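Local atomic coordinates of Non-sulfated chondroitin lyase E66 (Autographa californica nucleopolyhedrovirus, PDB entry 3VSN), a protein that cleaves non-sulfated chondroitin as a polysaccharide lyase of the occlusion-derived virus envelope and is essential for oral infection of the insect host. Residues A[317-322]-A[419-424]; A[322-327]-A[650-655]. One frame throughout, in Å; residues are numbered along the deposited sequence.

Contact 1. Residues A[317-322]-A[419-424]; sequences LAVHSA and IAKTDT
Lys421 lays its aliphatic chain along Val319, the two side chains pointing opposite ways, with Val319 CG1 3.8 Å from Lys421 CB. The other methyl of the valine, CG2, lies 3.6 Å from the backbone carbon C of Thr424. A beta-branched valine suits this place because its two methyls can serve two neighbours at once: CG1 points away from its own backbone N (chi1 -177°) to meet Lys421, and CG2 is left for the turn at 422-424. The lysine leaves its strand with CG between its own N and carbonyl carbon (chi1 68°), runs extended past Val319 O, which lies 3.3 Å from Lys421 CD, and bends only at the last torsion. That bend carries NZ to Ser321 OG, a 2.8 Å hydrogen bond donated by the ammonium. The strands involved, 318-322 and 414-421, are outermost members of two different antiparallel sheets. They run nearly antiparallel, but their short axes approach no closer than 7.8 Å, so the sheets meet through side chains and water instead of direct backbone pairing. One water accepts from Val319 N and donates to Asp423 O; a second accepts from Ser321 N and, weakly, from Lys421 NZ. Ser321 is small enough for its CB to rest 3.6 Å from Ile419 CG2, and its hydroxyl, which takes a proton from Lys421, is also hydrogen-bonded to Asp323. In the turn, the hydroxyls of Thr422 and Thr424 are both hydrogen-bonded to Glu597, and Lys330 reaches Thr424 O.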
# COMPACT_ATOMS: atom_id res chain seq x y z
N LEU A 317 11.61 6.67 -10.24
CA LEU A 317 11.43 5.57 -11.18
C LEU A 317 12.46 4.52 -10.79
O LEU A 317 13.66 4.74 -10.95
CB LEU A 317 11.65 6.04 -12.62
CG LEU A 317 10.83 7.24 -13.13
CD1 LEU A 317 11.49 7.87 -14.35
CD2 LEU A 317 9.39 6.85 -13.43
N ALA A 318 12.00 3.40 -10.25
CA ALA A 318 12.90 2.44 -9.64
C ALA A 318 12.27 1.08 -9.40
O ALA A 318 11.04 0.93 -9.41
CB ALA A 318 13.43 2.98 -8.31
N VAL A 319 13.13 0.09 -9.18
CA VAL A 319 12.71 -1.22 -8.69
C VAL A 319 13.11 -1.31 -7.22
O VAL A 319 14.27 -1.06 -6.87
CB VAL A 319 13.35 -2.36 -9.51
CG1 VAL A 319 12.84 -3.72 -9.05
CG2 VAL A 319 13.07 -2.16 -11.00
N HIS A 320 12.15 -1.63 -6.36
CA HIS A 320 12.36 -1.70 -4.91
C HIS A 320 12.13 -3.09 -4.42
O HIS A 320 11.27 -3.81 -4.94
CB HIS A 320 11.37 -0.78 -4.19
CG HIS A 320 11.40 0.65 -4.64
ND1 HIS A 320 12.42 1.49 -4.34
CD2 HIS A 320 10.48 1.40 -5.36
CE1 HIS A 320 12.17 2.70 -4.86
NE2 HIS A 320 10.97 2.65 -5.48
N SER A 321 12.87 -3.49 -3.39
CA SER A 321 12.63 -4.79 -2.76
C SER A 321 12.71 -4.76 -1.24
O SER A 321 13.55 -4.07 -0.67
CB SER A 321 13.58 -5.85 -3.31
OG SER A 321 14.92 -5.60 -2.92
N ALA A 322 11.83 -5.51 -0.60
CA ALA A 322 11.89 -5.73 0.83
C ALA A 322 12.16 -7.22 1.01
O ALA A 322 11.24 -8.04 0.89
CB ALA A 322 10.58 -5.32 1.48
N ILE A 419 14.05 -12.62 -3.72
CA ILE A 419 13.91 -11.47 -4.61
C ILE A 419 15.29 -11.05 -5.11
O ILE A 419 16.24 -10.99 -4.33
CB ILE A 419 13.21 -10.28 -3.91
CG1 ILE A 419 11.83 -10.68 -3.39
CG2 ILE A 419 13.08 -9.09 -4.86
CD1 ILE A 419 11.22 -9.70 -2.39
N ALA A 420 15.40 -10.79 -6.41
CA ALA A 420 16.63 -10.23 -6.98
C ALA A 420 16.25 -9.11 -7.92
O ALA A 420 15.32 -9.24 -8.71
CB ALA A 420 17.41 -11.31 -7.72
N LYS A 421 16.97 -7.99 -7.84
CA LYS A 421 16.67 -6.85 -8.70
C LYS A 421 17.92 -6.17 -9.24
O LYS A 421 18.99 -6.21 -8.62
CB LYS A 421 15.77 -5.84 -7.98
CG LYS A 421 16.46 -5.11 -6.83
CD LYS A 421 15.55 -4.06 -6.21
CE LYS A 421 16.32 -3.16 -5.25
NZ LYS A 421 16.77 -3.89 -4.03
N THR A 422 17.76 -5.55 -10.40
CA THR A 422 18.78 -4.71 -11.01
C THR A 422 18.18 -3.33 -11.30
O THR A 422 17.16 -2.97 -10.71
CB THR A 422 19.34 -5.33 -12.31
OG1 THR A 422 18.25 -5.61 -13.21
CG2 THR A 422 20.10 -6.62 -12.02
N ASP A 423 18.79 -2.59 -12.23
CA ASP A 423 18.38 -1.21 -12.54
C ASP A 423 16.91 -1.08 -12.92
O ASP A 423 16.19 -0.25 -12.36
CB ASP A 423 19.24 -0.65 -13.69
CG ASP A 423 20.55 -0.09 -13.21
OD1 ASP A 423 20.85 -0.19 -12.01
OD2 ASP A 423 21.29 0.46 -14.06
N THR A 424 16.47 -1.89 -13.89
CA THR A 424 15.12 -1.76 -14.44
C THR A 424 14.28 -3.02 -14.26
O THR A 424 13.09 -3.02 -14.60
CB THR A 424 15.15 -1.41 -15.95
OG1 THR A 424 15.62 -2.55 -16.69
CG2 THR A 424 16.06 -0.21 -16.22
O HOH W 1 15.87 0.69 -9.83
O HOH W 2 14.99 -1.69 -2.54

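Contact 2. Residues A[322-327]-A[650-655]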
# COMPACT_ATOMS: atom_id res chain seq x y z
N ALA A 322 11.83 -5.51 -0.60
CA ALA A 322 11.89 -5.73 0.83
C ALA A 322 12.16 -7.22 1.01
O ALA A 322 11.24 -8.04 0.89
CB ALA A 322 10.58 -5.32 1.48
N ASP A 323 13.42 -7.56 1.27
CA ASP A 323 13.90 -8.95 1.18
C ASP A 323 13.45 -9.85 2.33
O ASP A 323 13.43 -11.08 2.18
CB ASP A 323 15.42 -8.99 1.07
CG ASP A 323 15.95 -8.32 -0.20
OD1 ASP A 323 15.16 -8.08 -1.15
OD2 ASP A 323 17.16 -8.05 -0.24
N TYR A 324 13.12 -9.26 3.47
CA TYR A 324 12.64 -10.01 4.63
C TYR A 324 11.12 -10.08 4.69
O TYR A 324 10.54 -11.13 4.99
CB TYR A 324 13.15 -9.37 5.92
CG TYR A 324 14.58 -9.70 6.27
CD1 TYR A 324 14.91 -10.91 6.86
CD2 TYR A 324 15.60 -8.78 6.03
CE1 TYR A 324 16.22 -11.21 7.20
CE2 TYR A 324 16.92 -9.07 6.36
CZ TYR A 324 17.22 -10.28 6.94
OH TYR A 324 18.53 -10.57 7.27
N SER A 325 10.47 -8.94 4.42
CA SER A 325 9.01 -8.83 4.49
C SER A 325 8.34 -9.34 3.22
O SER A 325 7.14 -9.62 3.22
CB SER A 325 8.61 -7.38 4.75
OG SER A 325 9.17 -6.91 5.97
N LYS A 326 9.14 -9.45 2.15
CA LYS A 326 8.76 -10.07 0.87
C LYS A 326 7.83 -9.21 0.01
O LYS A 326 6.67 -9.55 -0.22
CB LYS A 326 8.18 -11.49 1.05
CG LYS A 326 8.94 -12.40 2.02
CD LYS A 326 10.41 -12.55 1.65
CE LYS A 326 11.13 -13.49 2.61
NZ LYS A 326 12.56 -13.68 2.25
N VAL A 327 8.35 -8.08 -0.47
CA VAL A 327 7.64 -7.23 -1.41
C VAL A 327 8.61 -6.81 -2.51
O VAL A 327 9.73 -6.37 -2.23
CB VAL A 327 7.02 -5.98 -0.74
CG1 VAL A 327 6.29 -5.11 -1.76
CG2 VAL A 327 6.06 -6.37 0.38
N PHE A 650 19.52 -5.51 6.55
CA PHE A 650 18.37 -4.94 5.83
C PHE A 650 18.06 -5.69 4.53
O PHE A 650 16.90 -5.83 4.15
CB PHE A 650 18.61 -3.45 5.51
CG PHE A 650 19.11 -2.64 6.68
CD1 PHE A 650 18.22 -2.13 7.62
CD2 PHE A 650 20.47 -2.38 6.83
CE1 PHE A 650 18.68 -1.37 8.70
CE2 PHE A 650 20.94 -1.62 7.90
CZ PHE A 650 20.04 -1.12 8.84
N ASP A 651 19.11 -6.16 3.85
CA ASP A 651 19.00 -6.70 2.50
C ASP A 651 19.69 -8.06 2.39
O ASP A 651 20.70 -8.29 3.06
CB ASP A 651 19.63 -5.74 1.49
CG ASP A 651 18.95 -4.38 1.46
OD1 ASP A 651 17.73 -4.32 1.20
OD2 ASP A 651 19.63 -3.36 1.68
N LEU A 652 19.17 -8.94 1.54
CA LEU A 652 19.68 -10.31 1.44
C LEU A 652 20.17 -10.70 0.04
O LEU A 652 20.37 -11.89 -0.25
CB LEU A 652 18.62 -11.31 1.92
CG LEU A 652 18.30 -11.31 3.41
CD1 LEU A 652 17.02 -12.09 3.69
CD2 LEU A 652 19.46 -11.87 4.22
N GLN A 653 20.38 -9.70 -0.82
CA GLN A 653 20.81 -9.96 -2.19
C GLN A 653 22.33 -9.85 -2.34
O GLN A 653 22.94 -8.88 -1.88
CB GLN A 653 20.11 -9.01 -3.16
CG GLN A 653 18.61 -9.23 -3.26
CD GLN A 653 17.92 -8.21 -4.14
OE1 GLN A 653 18.46 -7.79 -5.17
NE2 GLN A 653 16.71 -7.81 -3.75
N PHE A 654 22.92 -10.85 -2.98
CA PHE A 654 24.33 -10.83 -3.34
C PHE A 654 24.46 -10.08 -4.66
O PHE A 654 23.86 -10.46 -5.66
CB PHE A 654 24.87 -12.26 -3.51
CG PHE A 654 24.70 -13.12 -2.29
CD1 PHE A 654 23.51 -13.80 -2.05
CD2 PHE A 654 25.75 -13.26 -1.38
CE1 PHE A 654 23.36 -14.59 -0.93
CE2 PHE A 654 25.60 -14.05 -0.25
CZ PHE A 654 24.41 -14.72 -0.03
N ILE A 655 25.26 -9.01 -4.65
CA ILE A 655 25.44 -8.19 -5.85
C ILE A 655 26.87 -8.33 -6.37
O ILE A 655 27.84 -8.19 -5.61
CB ILE A 655 25.08 -6.71 -5.58
CG1 ILE A 655 23.62 -6.61 -5.09
CG2 ILE A 655 25.27 -5.88 -6.85
CD1 ILE A 655 23.27 -5.28 -4.44
O HOH W 3 15.36 -5.63 1.77
O HOH W 4 17.55 -5.71 -1.40
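Tyr324 lays one face of its ring against Leu652, whose CD1 stands 3.8 Å from the ring centroid and only 15° off the normal, a CH-pi contact. The other methyl, CD2, reaches past the rim to within 3.4 Å of Tyr324 OH, so the forked leucine spans both ring and hydroxyl. Phe650 O approaches the ring at its edge, near its plane, and Ser648 O is hydrogen-bonded to the phenol oxygen. Beside this apolar patch Asp323 holds the loop to the chain leading into strand 654-658. Its OD2 accepts from Leu652 N through the anti lone pair, at 2.8 Å and an almost straight 173°. OD1 is met on its syn side by Gln653 NE2 at 3.0 Å, somewhat out of the carboxylate plane; Gln653 OE1 is hydrogen-bonded to Ser602 OG, which helps set the rotation of the amide. Asp323 lies in the hairpin connection between strands 318-322 and 327-331, where Ala322 O accepts from the N-H groups of both Lys326 and Val327, which makes a G1 beta bulge. Lys326 NZ turns back to Asp323 O and forms a salt bridge with Glu608. Asp651 OD1 comes within 4.0 Å of Asp323 OD2, and one water donates to both oxygens. With backbone, amide and water protons directed at it, the buried carboxylate of Asp323 is probably stabilised as the anion despite its acidic neighbour.

Both contacts involve the hairpin of strands 318-322 and 327-331 and share Ala322, their centres about 10 Å apart. Contact 1 is the more buried: an edge strand meets the edge of another sheet, mostly through aliphatic surface, with one lysine-serine bond and bridging waters. Contact 2, partly buried, lies at the loop of the same hairpin and relies on a carboxylate gripping backbone and amide N-H groups beside an aromatic-aliphatic patch. Gln653 joins them, its OE1 probably accepting from Lys421 N while its CG packs on Ile419 O. Three sheets, those containing strands 318-322, 414-421 and 654-658, thus converge here, away from the catalytic residues.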